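Local coordinates for protein thiamin pyrophosphokinase (Saccharomyces cerevisiae, PDB 1IG0) that makes thiamine diphosphate by transferring a pyrophosphate group from ATP to thiamine, working as a homodimer and being yeast's only enzyme for this step, at residues 15-20 against 264-269; 48-53 against 76-81; 117-122 against 154-159; 253-258 against 277-282. All coordinates share one frame; numbering follows the deposited sequence.

Interaction 1 is a surface contact and interaction 4 a buried one, while interactions 2 and 3 are partly buried. Their chemistry follows. Interaction 1 relies on a salt-bridge network, whereas interaction 4 combines apolar packing with two bridging waters. Interactions 1 and 4 both lie in the beta-rich half, their centres about 22 Å apart, and touch where Leu-268 and Thr-265 pack on Leu-253. Interactions 2 and 3, with centres about 28 Å apart, belong to the alpha-beta half: one rests on an aromatic ring, the other on an asparagine amide. Interactions 3 and 4 reach the same long mixed sheet, and 117-122 also carries a thiamine-pocket residue.

Interaction 1 (15-20 against 264-269)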
loop_
_atom_site.group_PDB
_atom_site.type_symbol
_atom_site.label_atom_id
_atom_site.label_comp_id
_atom_site.label_asym_id
_atom_site.label_seq_id
_atom_site.Cartn_x
_atom_site.Cartn_y
_atom_site.Cartn_z
ATOM N N GLY B 15 22.319 22.499 8.218
ATOM C CA GLY B 15 22.328 23.811 8.856
ATOM C C GLY B 15 20.997 24.576 8.730
ATOM O O GLY B 15 19.985 24.008 8.439
ATOM N N THR B 16 20.996 25.886 8.883
ATOM C CA THR B 16 19.843 26.742 8.701
ATOM C C THR B 16 20.336 27.752 7.654
ATOM O O THR B 16 19.843 28.873 7.536
ATOM C CB THR B 16 19.486 27.428 10.036
ATOM O OG1 THR B 16 20.671 27.729 10.777
ATOM C CG2 THR B 16 18.592 26.560 10.877
ATOM N N ASP B 17 21.412 27.327 6.998
ATOM C CA ASP B 17 22.107 28.068 5.946
ATOM C C ASP B 17 21.392 29.268 5.304
ATOM O O ASP B 17 21.794 30.430 5.454
ATOM C CB ASP B 17 22.537 27.095 4.836
ATOM C CG ASP B 17 23.484 26.031 5.330
ATOM O OD1 ASP B 17 24.535 26.418 5.869
ATOM O OD2 ASP B 17 23.188 24.823 5.177
ATOM N N LEU B 18 20.326 28.974 4.577
ATOM C CA LEU B 18 19.544 30.010 3.911
ATOM C C LEU B 18 18.078 29.607 3.978
ATOM O O LEU B 18 17.196 30.406 4.313
ATOM C CB LEU B 18 19.955 30.126 2.444
ATOM C CG LEU B 18 21.444 30.253 2.113
ATOM C CD1 LEU B 18 21.655 30.069 0.614
ATOM C CD2 LEU B 18 21.967 31.606 2.568
ATOM N N ILE B 19 17.852 28.342 3.645
ATOM C CA ILE B 19 16.541 27.712 3.622
ATOM C C ILE B 19 15.537 28.258 4.628
ATOM O O ILE B 19 15.897 28.910 5.610
ATOM C CB ILE B 19 16.669 26.204 3.876
ATOM C CG1 ILE B 19 17.199 25.968 5.293
ATOM C CG2 ILE B 19 17.612 25.581 2.858
ATOM C CD1 ILE B 19 17.118 24.528 5.757
ATOM N N ASN B 20 14.267 27.961 4.381
ATOM C CA ASN B 20 13.195 28.405 5.255
ATOM C C ASN B 20 12.369 27.231 5.760
ATOM O O ASN B 20 11.805 26.461 4.981
ATOM C CB ASN B 20 12.306 29.408 4.521
ATOM C CG ASN B 20 13.021 30.713 4.236
ATOM O OD1 ASN B 20 13.412 31.433 5.154
ATOM N ND2 ASN B 20 13.199 31.021 2.957
ATOM N N GLU B 264 14.331 20.505 -2.239
ATOM C CA GLU B 264 15.577 20.228 -1.544
ATOM C C GLU B 264 15.397 19.409 -0.276
ATOM O O GLU B 264 14.384 19.518 0.415
ATOM C CB GLU B 264 16.280 21.546 -1.191
ATOM C CG GLU B 264 17.328 21.422 -0.091
ATOM C CD GLU B 264 17.950 22.753 0.282
ATOM O OE1 GLU B 264 17.199 23.741 0.426
ATOM O OE2 GLU B 264 19.187 22.809 0.444
ATOM N N THR B 265 16.390 18.575 0.008
ATOM C CA THR B 265 16.403 17.764 1.213
ATOM C C THR B 265 17.807 17.878 1.781
ATOM O O THR B 265 18.776 18.028 1.037
ATOM C CB THR B 265 16.111 16.275 0.937
ATOM O OG1 THR B 265 17.181 15.703 0.174
ATOM C CG2 THR B 265 14.801 16.126 0.186
ATOM N N ARG B 266 17.902 17.836 3.103
ATOM C CA ARG B 266 19.179 17.906 3.795
ATOM C C ARG B 266 19.091 16.904 4.935
ATOM O O ARG B 266 18.183 16.980 5.760
ATOM C CB ARG B 266 19.418 19.312 4.362
ATOM C CG ARG B 266 19.581 20.410 3.323
ATOM C CD ARG B 266 19.902 21.742 3.995
ATOM N NE ARG B 266 20.156 22.808 3.028
ATOM C CZ ARG B 266 20.497 24.053 3.355
ATOM N NH1 ARG B 266 20.629 24.400 4.629
ATOM N NH2 ARG B 266 20.703 24.955 2.404
ATOM N N GLY B 267 20.013 15.950 4.974
ATOM C CA GLY B 267 19.984 14.974 6.045
ATOM C C GLY B 267 19.550 13.577 5.645
ATOM O O GLY B 267 19.290 12.742 6.508
ATOM N N LEU B 268 19.452 13.324 4.344
ATOM C CA LEU B 268 19.078 12.003 3.849
ATOM C C LEU B 268 20.318 11.400 3.193
ATOM O O LEU B 268 21.107 12.121 2.580
ATOM C CB LEU B 268 17.948 12.109 2.818
ATOM C CG LEU B 268 16.559 12.558 3.286
ATOM C CD1 LEU B 268 15.645 12.722 2.077
ATOM C CD2 LEU B 268 15.982 11.537 4.258
ATOM N N LYS B 269 20.494 10.087 3.330
ATOM C CA LYS B 269 21.645 9.407 2.740
ATOM C C LYS B 269 21.811 9.879 1.302
ATOM O O LYS B 269 22.927 10.066 0.820
ATOM C CB LYS B 269 21.443 7.892 2.777
ATOM C CG LYS B 269 22.576 7.095 2.146
ATOM C CD LYS B 269 23.907 7.299 2.854
ATOM C CE LYS B 269 24.994 6.452 2.204
ATOM N NZ LYS B 269 26.324 6.656 2.840
#
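Asp-17, Arg-266 and Glu-264 form a salt-bridge network, with Ile-19 packed against it, that fastens loop 15-20 to strand 260-266 of the beta-rich vitamin B1 binding region. The closest packing sets a methyl against charged groups. Ile-19 CG2 sits over one face of the Arg-266 guanidinium, 3.2 Å from NH2 and displaced toward the rim, and the same methyl lies 3.1 Å from Glu-264 OE1. Glu-264 and Arg-266, two residues apart on the strand, form a salt bridge of their own: Arg-266 NE donates to Glu-264 OE2 over 2.8 Å, arriving from above the carboxylate plane, and NH2 adds a weak bond to the same oxygen. With its chain extended from CG to NE, Arg-266 reaches past Ile-19 to the loop, where NH1 meets Asp-17 OD2 at 2.7 Å. The carboxylate and guanidinium planes stand 62° apart, so this salt bridge runs through one oxygen rather than a flat two-point pairing. Were Arg-266 replaced by an alanine, Asp-17 and Glu-264 would probably be left without their shared cation and Ile-19 CG2 without the flat group beneath it. Phe-297 on strand 295-300 backs both Ile-19 and Arg-266. The solvent side is looser: Asp-17 is exposed, Thr-16 turns its side chain from the strand, and Gly-15 O lies at the guanidinium edge, 3.9 Å from Arg-266 NH1.

Interaction 2 (48-53 against 76-81); sequences IDIPRP and YDYLDD
Tyr-78 inserts its ring between Ile-48 and Arg-52, and three kinds of interaction hold it there. Its CG lies opposite the backbone N about CA-CB (chi1 178°), which carries the ring out from helix 71-78 to segment 48-53. The apolar and pi contacts take its two faces. Beneath one, Ile-48 CG2 makes a CH-pi contact 3.6 Å from the ring centroid, close to the ring normal. Over the opposite face lies the Arg-52 guanidinium, its CZ 4.9 Å from the centroid; the two planes are 18° apart, giving a nearly stacked cation-pi pair. The extended stem of Arg-52 runs past the phenol, with CG 3.6 Å from Tyr-78 OH, before a turn at chi4 (-71°) sets the guanidinium over the ring. The hydrogen bond belongs to the phenol end: Tyr-78 OH donates to Ile-50 O at 2.7 Å, approaching from above the carbonyl plane. Close packing completes the contact, Leu-79 CD2 lying 3.0 Å from Arg-52 NH1 at the guanidinium edge. A leucine in place of Tyr-78 would probably leave Ile-50 O without this donor and the Arg-52 cation without its aromatic face. Beyond the segments, Arg-52 NH1 hydrogen-bonds Tyr-56 OH, and Phe-55 meets the Tyr-78 ring edge-to-face. Since Pro-51 is the N-cap of helix 52-61 and Leu-79 leaves helix 71-78, the contact ties the start of one helix to the end of the other, with strand 64-68 between them in the chain.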
loop_
_atom_site.group_PDB
_atom_site.type_symbol
_atom_site.label_atom_id
_atom_site.label_comp_id
_atom_site.label_asym_id
_atom_site.label_seq_id
_atom_site.Cartn_x
_atom_site.Cartn_y
_atom_site.Cartn_z
ATOM N N ILE B 48 -5.055 -7.278 14.372
ATOM C CA ILE B 48 -4.072 -6.528 15.145
ATOM C C ILE B 48 -2.864 -7.431 15.383
ATOM O O ILE B 48 -3.016 -8.587 15.779
ATOM C CB ILE B 48 -4.659 -6.081 16.500
ATOM C CG1 ILE B 48 -5.890 -5.199 16.263
ATOM C CG2 ILE B 48 -3.610 -5.322 17.300
ATOM C CD1 ILE B 48 -6.608 -4.783 17.532
ATOM N N ASP B 49 -1.667 -6.907 15.134
ATOM C CA ASP B 49 -0.447 -7.689 15.311
ATOM C C ASP B 49 0.607 -6.973 16.148
ATOM O O ASP B 49 1.644 -7.549 16.478
ATOM C CB ASP B 49 0.148 -8.040 13.945
ATOM C CG ASP B 49 0.430 -6.816 13.100
ATOM O OD1 ASP B 49 1.113 -5.894 13.596
ATOM O OD2 ASP B 49 -0.027 -6.776 11.936
ATOM N N ILE B 50 0.340 -5.718 16.487
ATOM C CA ILE B 50 1.267 -4.922 17.282
ATOM C C ILE B 50 1.603 -5.612 18.604
ATOM O O ILE B 50 0.751 -6.266 19.206
ATOM C CB ILE B 50 0.667 -3.531 17.590
ATOM C CG1 ILE B 50 1.705 -2.647 18.283
ATOM C CG2 ILE B 50 -0.565 -3.682 18.477
ATOM C CD1 ILE B 50 1.216 -1.236 18.579
ATOM N N PRO B 51 2.859 -5.493 19.063
ATOM C CA PRO B 51 3.263 -6.116 20.326
ATOM C C PRO B 51 2.417 -5.581 21.478
ATOM O O PRO B 51 2.057 -4.404 21.496
ATOM C CB PRO B 51 4.730 -5.719 20.447
ATOM C CG PRO B 51 5.173 -5.704 19.020
ATOM C CD PRO B 51 4.033 -4.983 18.336
ATOM N N ARG B 52 2.108 -6.447 22.437
ATOM C CA ARG B 52 1.287 -6.064 23.579
ATOM C C ARG B 52 1.832 -4.926 24.432
ATOM O O ARG B 52 1.116 -3.968 24.722
ATOM C CB ARG B 52 1.013 -7.281 24.462
ATOM C CG ARG B 52 -0.087 -8.159 23.918
ATOM C CD ARG B 52 -0.381 -9.339 24.811
ATOM N NE ARG B 52 -1.665 -9.920 24.447
ATOM C CZ ARG B 52 -2.829 -9.327 24.679
ATOM N NH1 ARG B 52 -2.858 -8.144 25.279
ATOM N NH2 ARG B 52 -3.961 -9.912 24.312
ATOM N N PRO B 53 3.100 -5.019 24.860
ATOM C CA PRO B 53 3.668 -3.948 25.683
ATOM C C PRO B 53 3.497 -2.582 25.017
ATOM O O PRO B 53 3.181 -1.590 25.675
ATOM C CB PRO B 53 5.132 -4.355 25.803
ATOM C CG PRO B 53 5.060 -5.850 25.774
ATOM C CD PRO B 53 4.087 -6.091 24.646
ATOM N N TYR B 76 -11.460 -7.461 20.191
ATOM C CA TYR B 76 -12.002 -8.520 21.033
ATOM C C TYR B 76 -11.107 -9.757 21.002
ATOM O O TYR B 76 -10.743 -10.298 22.047
ATOM C CB TYR B 76 -13.407 -8.893 20.555
ATOM C CG TYR B 76 -14.109 -9.918 21.418
ATOM C CD1 TYR B 76 -14.671 -9.562 22.645
ATOM C CD2 TYR B 76 -14.212 -11.247 21.008
ATOM C CE1 TYR B 76 -15.322 -10.504 23.439
ATOM C CE2 TYR B 76 -14.858 -12.195 21.794
ATOM C CZ TYR B 76 -15.411 -11.817 23.006
ATOM O OH TYR B 76 -16.052 -12.755 23.781
ATOM N N ASP B 77 -10.759 -10.203 19.799
ATOM C CA ASP B 77 -9.911 -11.381 19.641
ATOM C C ASP B 77 -8.467 -11.103 20.045
ATOM O O ASP B 77 -7.810 -11.946 20.656
ATOM C CB ASP B 77 -9.942 -11.879 18.193
ATOM C CG ASP B 77 -11.324 -12.324 17.757
ATOM O OD1 ASP B 77 -12.048 -12.918 18.585
ATOM O OD2 ASP B 77 -11.680 -12.095 16.582
ATOM N N TYR B 78 -7.972 -9.920 19.696
ATOM C CA TYR B 78 -6.604 -9.543 20.028
ATOM C C TYR B 78 -6.325 -9.809 21.502
ATOM O O TYR B 78 -5.222 -10.210 21.874
ATOM C CB TYR B 78 -6.372 -8.062 19.722
ATOM C CG TYR B 78 -4.989 -7.564 20.085
ATOM C CD1 TYR B 78 -3.852 -8.098 19.479
ATOM C CD2 TYR B 78 -4.816 -6.553 21.032
ATOM C CE1 TYR B 78 -2.576 -7.638 19.805
ATOM C CE2 TYR B 78 -3.544 -6.085 21.365
ATOM C CZ TYR B 78 -2.430 -6.632 20.747
ATOM O OH TYR B 78 -1.173 -6.171 21.073
ATOM N N LEU B 79 -7.334 -9.594 22.338
ATOM C CA LEU B 79 -7.187 -9.803 23.772
ATOM C C LEU B 79 -7.896 -11.074 24.229
ATOM O O LEU B 79 -8.451 -11.133 25.325
ATOM C CB LEU B 79 -7.724 -8.580 24.523
ATOM C CG LEU B 79 -7.049 -7.266 24.104
ATOM C CD1 LEU B 79 -7.610 -6.102 24.902
ATOM C CD2 LEU B 79 -5.548 -7.376 24.319
ATOM N N ASP B 80 -7.855 -12.090 23.371
ATOM C CA ASP B 80 -8.475 -13.387 23.636
ATOM C C ASP B 80 -8.256 -13.908 25.044
ATOM O O ASP B 80 -9.170 -14.420 25.689
ATOM C CB ASP B 80 -7.906 -14.463 22.704
ATOM C CG ASP B 80 -8.570 -14.493 21.353
ATOM O OD1 ASP B 80 -9.815 -14.438 21.299
ATOM O OD2 ASP B 80 -7.843 -14.594 20.341
ATOM N N ASP B 81 -7.027 -13.768 25.510
ATOM C CA ASP B 81 -6.623 -14.321 26.791
ATOM C C ASP B 81 -7.130 -13.729 28.135
ATOM O O ASP B 81 -8.055 -14.279 28.758
ATOM C CB ASP B 81 -5.094 -14.449 26.754
ATOM C CG ASP B 81 -4.626 -15.123 25.497
ATOM O OD1 ASP B 81 -5.387 -16.002 25.010
ATOM O OD2 ASP B 81 -3.518 -14.782 25.021
#

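Interaction 3 (117-122 against 154-159). With VIB (3-(4-amino-2-methyl-pyrimidin-5-ylmethyl)-5-(2-hydroxy-ethyl)-4-methyl-thiazol-3-ium), chain D.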
loop_
_atom_site.group_PDB
_atom_site.type_symbol
_atom_site.label_atom_id
_atom_site.label_comp_id
_atom_site.label_asym_id
_atom_site.label_seq_id
_atom_site.Cartn_x
_atom_site.Cartn_y
_atom_site.Cartn_z
ATOM N N ILE B 117 -22.577 3.081 17.524
ATOM C CA ILE B 117 -23.354 3.876 16.580
ATOM C C ILE B 117 -23.441 3.209 15.213
ATOM O O ILE B 117 -22.424 2.880 14.603
ATOM C CB ILE B 117 -22.731 5.278 16.399
ATOM C CG1 ILE B 117 -22.637 5.983 17.756
ATOM C CG2 ILE B 117 -23.563 6.099 15.424
ATOM C CD1 ILE B 117 -21.868 7.282 17.716
ATOM N N LYS B 118 -24.667 3.022 14.738
ATOM C CA LYS B 118 -24.900 2.398 13.444
ATOM C C LYS B 118 -25.104 3.451 12.355
ATOM O O LYS B 118 -25.843 4.418 12.541
ATOM C CB LYS B 118 -26.121 1.472 13.525
ATOM C CG LYS B 118 -26.460 0.726 12.236
ATOM C CD LYS B 118 -27.474 -0.380 12.512
ATOM C CE LYS B 118 -27.880 -1.122 11.246
ATOM N NZ LYS B 118 -28.715 -0.281 10.348
ATOM N N GLN B 119 -24.421 3.257 11.232
ATOM C CA GLN B 119 -24.510 4.146 10.074
ATOM C C GLN B 119 -24.533 3.232 8.853
ATOM O O GLN B 119 -23.560 2.531 8.577
ATOM C CB GLN B 119 -23.300 5.085 10.023
ATOM C CG GLN B 119 -23.289 6.133 11.129
ATOM C CD GLN B 119 -24.333 7.216 10.920
ATOM O OE1 GLN B 119 -24.104 8.184 10.191
ATOM N NE2 GLN B 119 -25.492 7.051 11.547
ATOM N N THR B 120 -25.643 3.247 8.121
ATOM C CA THR B 120 -25.816 2.370 6.967
ATOM C C THR B 120 -25.354 2.865 5.599
ATOM O O THR B 120 -25.240 2.069 4.666
ATOM C CB THR B 120 -27.293 1.960 6.819
ATOM O OG1 THR B 120 -28.074 3.109 6.467
ATOM C CG2 THR B 120 -27.820 1.387 8.124
ATOM N N THR B 121 -25.088 4.159 5.463
ATOM C CA THR B 121 -24.678 4.692 4.167
ATOM C C THR B 121 -23.488 3.963 3.558
ATOM O O THR B 121 -22.476 3.730 4.219
ATOM C CB THR B 121 -24.332 6.193 4.243
ATOM O OG1 THR B 121 -24.051 6.680 2.925
ATOM C CG2 THR B 121 -23.119 6.424 5.135
ATOM N N GLN B 122 -23.625 3.599 2.288
ATOM C CA GLN B 122 -22.566 2.912 1.566
ATOM C C GLN B 122 -21.835 3.901 0.665
ATOM O O GLN B 122 -21.174 3.506 -0.295
ATOM C CB GLN B 122 -23.143 1.775 0.721
ATOM C CG GLN B 122 -23.731 0.628 1.526
ATOM C CD GLN B 122 -22.766 0.096 2.567
ATOM O OE1 GLN B 122 -22.806 0.498 3.732
ATOM N NE2 GLN B 122 -21.880 -0.800 2.149
ATOM N N GLN B 154 -34.111 7.735 22.313
ATOM C CA GLN B 154 -34.176 7.409 20.893
ATOM C C GLN B 154 -33.119 6.373 20.531
ATOM O O GLN B 154 -32.005 6.398 21.055
ATOM C CB GLN B 154 -33.970 8.671 20.049
ATOM C CG GLN B 154 -35.074 9.702 20.200
ATOM C CD GLN B 154 -36.398 9.201 19.670
ATOM O OE1 GLN B 154 -36.623 9.157 18.461
ATOM N NE2 GLN B 154 -37.282 8.806 20.576
ATOM N N SER B 155 -33.475 5.460 19.634
ATOM C CA SER B 155 -32.553 4.418 19.207
ATOM C C SER B 155 -31.336 5.014 18.508
ATOM O O SER B 155 -31.392 6.114 17.958
ATOM C CB SER B 155 -33.261 3.438 18.268
ATOM O OG SER B 155 -33.761 4.101 17.120
ATOM N N ASN B 156 -30.233 4.275 18.543
ATOM C CA ASN B 156 -28.984 4.697 17.923
ATOM C C ASN B 156 -28.495 6.023 18.500
ATOM O O ASN B 156 -27.872 6.829 17.808
ATOM C CB ASN B 156 -29.159 4.808 16.405
ATOM C CG ASN B 156 -27.841 4.696 15.658
ATOM O OD1 ASN B 156 -27.024 3.823 15.955
ATOM N ND2 ASN B 156 -27.633 5.568 14.678
ATOM N N HIS B 157 -28.783 6.237 19.780
ATOM C CA HIS B 157 -28.371 7.448 20.480
ATOM C C HIS B 157 -28.866 8.738 19.828
ATOM O O HIS B 157 -28.234 9.786 19.953
ATOM C CB HIS B 157 -26.845 7.469 20.601
ATOM C CG HIS B 157 -26.292 6.312 21.375
ATOM N ND1 HIS B 157 -26.408 6.209 22.744
ATOM C CD2 HIS B 157 -25.644 5.195 20.968
ATOM C CE1 HIS B 157 -25.857 5.078 23.148
ATOM N NE2 HIS B 157 -25.386 4.444 22.090
ATOM N N GLY B 158 -30.002 8.654 19.140
ATOM C CA GLY B 158 -30.571 9.825 18.496
ATOM C C GLY B 158 -29.878 10.256 17.220
ATOM O O GLY B 158 -30.112 11.355 16.720
ATOM N N ILE B 159 -29.021 9.393 16.688
ATOM C CA ILE B 159 -28.292 9.699 15.461
ATOM C C ILE B 159 -29.000 9.063 14.269
ATOM O O ILE B 159 -29.261 7.859 14.268
ATOM C CB ILE B 159 -26.846 9.169 15.540
ATOM C CG1 ILE B 159 -26.148 9.772 16.762
ATOM C CG2 ILE B 159 -26.083 9.521 14.270
ATOM C CD1 ILE B 159 -24.787 9.177 17.057
HETATM C CM2 VIB D . -18.020 5.505 -7.085
HETATM N N4A VIB D . -20.725 4.222 -3.134
HETATM C CM4 VIB D . -19.474 0.054 -0.326
HETATM O O1 VIB D . -16.045 1.623 2.755
HETATM C C7 VIB D . -17.008 0.575 2.629
HETATM C C6 VIB D . -18.397 1.185 2.317
HETATM C C2 VIB D . -18.057 3.311 -0.929
HETATM S S1 VIB D . -17.602 3.540 0.786
HETATM C C5 VIB D . -18.336 1.903 0.974
HETATM C C4 VIB D . -18.804 1.417 -0.203
HETATM N N3 VIB D . -18.628 2.219 -1.192
HETATM C C7A VIB D . -19.055 1.908 -2.587
HETATM C C4A VIB D . -19.634 3.959 -3.987
HETATM N N3A VIB D . -19.379 4.824 -5.071
HETATM C C2A VIB D . -18.295 4.582 -5.930
HETATM N N1A VIB D . -17.465 3.470 -5.701
HETATM C C6A VIB D . -17.714 2.601 -4.618
HETATM C C5A VIB D . -18.798 2.840 -3.755
#
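At strand 115-118, the outermost strand of the long mixed sheet, the side chain of Asn-156 pairs with the backbone of Lys-118 much as a neighbouring strand would. Lys-118 N donates to Asn-156 OD1 over 2.8 Å in a nearly straight bond (169°), placed on a lone pair in the carbonyl plane. In return Asn-156 ND2 gives one hydrogen to Lys-118 O at 3.0 Å. It gives the other to Ile-159 O at 2.8 Å, so the amide is fixed against rotation by three bonds. Lys-118 O is gripped twice, since Gln-119 NE2 also donates to it at 2.8 Å. The chain of Gln-119 bends at chi2 (-72°), which brings its amide back to that carbonyl, the donor tilted from the carbonyl plane, with NE2 3.7 Å from Ile-159 CG2. Beside this polar patch, Ile-117 CD1 packs on Ile-159 CD1 at 3.5 Å. Further along, Gln-122 O accepts from N4A of the bound thiamine at 3.0 Å; Ser-285 OG of the second subunit also hydrogen-bonds the thiamine, while Trp-270 of that subunit packs on Gln-122. The loop 154-159, between helices 141-148 and 164-175, thus borders strand 115-118, whose other neighbour is the parallel strand 93-96.

Interaction 4 (253-258 against 277-282)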
loop_
_atom_site.group_PDB
_atom_site.type_symbol
_atom_site.label_atom_id
_atom_site.label_comp_id
_atom_site.label_asym_id
_atom_site.label_seq_id
_atom_site.Cartn_x
_atom_site.Cartn_y
_atom_site.Cartn_z
ATOM N N LEU B 253 10.137 8.970 0.391
ATOM C CA LEU B 253 9.362 10.153 0.039
ATOM C C LEU B 253 8.390 9.675 -1.032
ATOM O O LEU B 253 8.787 9.404 -2.164
ATOM C CB LEU B 253 10.283 11.252 -0.502
ATOM C CG LEU B 253 11.136 11.991 0.540
ATOM C CD1 LEU B 253 12.039 11.016 1.287
ATOM C CD2 LEU B 253 11.965 13.060 -0.153
ATOM N N LEU B 254 7.114 9.585 -0.671
ATOM C CA LEU B 254 6.100 9.055 -1.574
ATOM C C LEU B 254 5.056 10.036 -2.096
ATOM O O LEU B 254 4.172 10.463 -1.353
ATOM C CB LEU B 254 5.393 7.901 -0.865
ATOM C CG LEU B 254 6.335 7.053 -0.000
ATOM C CD1 LEU B 254 5.531 6.091 0.862
ATOM C CD2 LEU B 254 7.318 6.297 -0.890
ATOM N N PRO B 255 5.141 10.395 -3.388
ATOM C CA PRO B 255 4.190 11.324 -4.004
ATOM C C PRO B 255 2.955 10.557 -4.474
ATOM O O PRO B 255 2.622 10.553 -5.659
ATOM C CB PRO B 255 4.992 11.905 -5.160
ATOM C CG PRO B 255 5.768 10.712 -5.626
ATOM C CD PRO B 255 6.258 10.112 -4.311
ATOM N N ILE B 256 2.288 9.904 -3.530
ATOM C CA ILE B 256 1.101 9.118 -3.830
ATOM C C ILE B 256 -0.068 10.027 -4.195
ATOM O O ILE B 256 -0.400 10.949 -3.456
ATOM C CB ILE B 256 0.703 8.251 -2.615
ATOM C CG1 ILE B 256 1.931 7.510 -2.081
ATOM C CG2 ILE B 256 -0.381 7.251 -3.013
ATOM C CD1 ILE B 256 1.674 6.737 -0.795
ATOM N N GLY B 257 -0.684 9.775 -5.344
ATOM C CA GLY B 257 -1.818 10.586 -5.752
ATOM C C GLY B 257 -1.516 11.766 -6.658
ATOM O O GLY B 257 -2.350 12.144 -7.482
ATOM N N GLU B 258 -0.339 12.363 -6.511
ATOM C CA GLU B 258 0.016 13.496 -7.354
ATOM C C GLU B 258 1.519 13.757 -7.386
ATOM O O GLU B 258 2.183 13.766 -6.350
ATOM C CB GLU B 258 -0.748 14.750 -6.894
ATOM C CG GLU B 258 0.063 15.808 -6.158
ATOM C CD GLU B 258 -0.781 17.019 -5.784
ATOM O OE1 GLU B 258 -1.652 17.407 -6.591
ATOM O OE2 GLU B 258 -0.571 17.589 -4.693
ATOM N N THR B 277 9.518 14.328 -8.732
ATOM C CA THR B 277 9.160 13.011 -8.215
ATOM C C THR B 277 7.734 12.631 -8.604
ATOM O O THR B 277 6.812 13.442 -8.497
ATOM C CB THR B 277 9.313 12.953 -6.674
ATOM O OG1 THR B 277 9.084 11.613 -6.217
ATOM C CG2 THR B 277 8.331 13.906 -5.998
ATOM N N SER B 278 7.564 11.395 -9.062
ATOM C CA SER B 278 6.257 10.904 -9.482
ATOM C C SER B 278 6.180 9.383 -9.517
ATOM O O SER B 278 7.119 8.714 -9.948
ATOM C CB SER B 278 5.919 11.448 -10.872
ATOM O OG SER B 278 4.838 10.732 -11.445
ATOM N N VAL B 279 5.054 8.843 -9.066
ATOM C CA VAL B 279 4.844 7.401 -9.067
ATOM C C VAL B 279 4.728 6.899 -10.504
ATOM O O VAL B 279 5.098 5.765 -10.808
ATOM C CB VAL B 279 3.552 7.023 -8.296
ATOM C CG1 VAL B 279 3.212 5.549 -8.515
ATOM C CG2 VAL B 279 3.734 7.307 -6.815
ATOM N N VAL B 280 4.226 7.757 -11.384
ATOM C CA VAL B 280 4.043 7.400 -12.787
ATOM C C VAL B 280 5.354 7.318 -13.564
ATOM O O VAL B 280 5.511 6.459 -14.433
ATOM C CB VAL B 280 3.103 8.403 -13.496
ATOM C CG1 VAL B 280 2.888 7.983 -14.944
ATOM C CG2 VAL B 280 1.769 8.480 -12.752
ATOM N N THR B 281 6.296 8.206 -13.258
ATOM C CA THR B 281 7.583 8.202 -13.950
ATOM C C THR B 281 8.555 7.239 -13.276
ATOM O O THR B 281 9.604 6.908 -13.830
ATOM C CB THR B 281 8.229 9.603 -13.967
ATOM O OG1 THR B 281 8.533 10.005 -12.627
ATOM C CG2 THR B 281 7.290 10.621 -14.601
ATOM N N GLY B 282 8.201 6.796 -12.074
ATOM C CA GLY B 282 9.052 5.872 -11.349
ATOM C C GLY B 282 10.110 6.582 -10.529
ATOM O O GLY B 282 10.906 5.942 -9.839
HETATM O O HOH W 1 10.432 10.747 -3.929
HETATM O O HOH W 2 3.058 10.818 -8.256
#
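Leu-253 meets Thr-277 through water: one water donates to Leu-253 O and to Thr-277 OG1, 2.8 Å from each, while the hydroxyl is also hydrogen-bonded to Arg-283 O. Leu-254 ends the strand, and its carbonyl accepts a weak bond from Ile-256 N, closing an inverse gamma turn centred on Pro-255. That turn presents the proline ring to the other segment. Pro-255 CG lies 3.5 Å from Thr-277 OG1, which a chi1 of -174° turns away from its own backbone N and toward the ring, and Pro-255 CB is 4.0 Å from Thr-277 CG2. Both branches of the threonine approach from the same side of the ring, OG1 toward CG and CD, CG2 toward CB. Pro-255 CG also touches Val-279 CG2 at 4.1 Å. The buried carbonyl Pro-255 O accepts a hydrogen bond from a second water at 2.6 Å, and that water accepts from Val-279 N at 2.9 Å, joining the two backbones where no direct bond forms. Val-279 packs on Thr-204, and Leu-254 on Phe-196, both of the second subunit. The contact joins the end of strand 248-254, in the long mixed sheet, to the loop after strand 275-277, the edge of the five-stranded sheet.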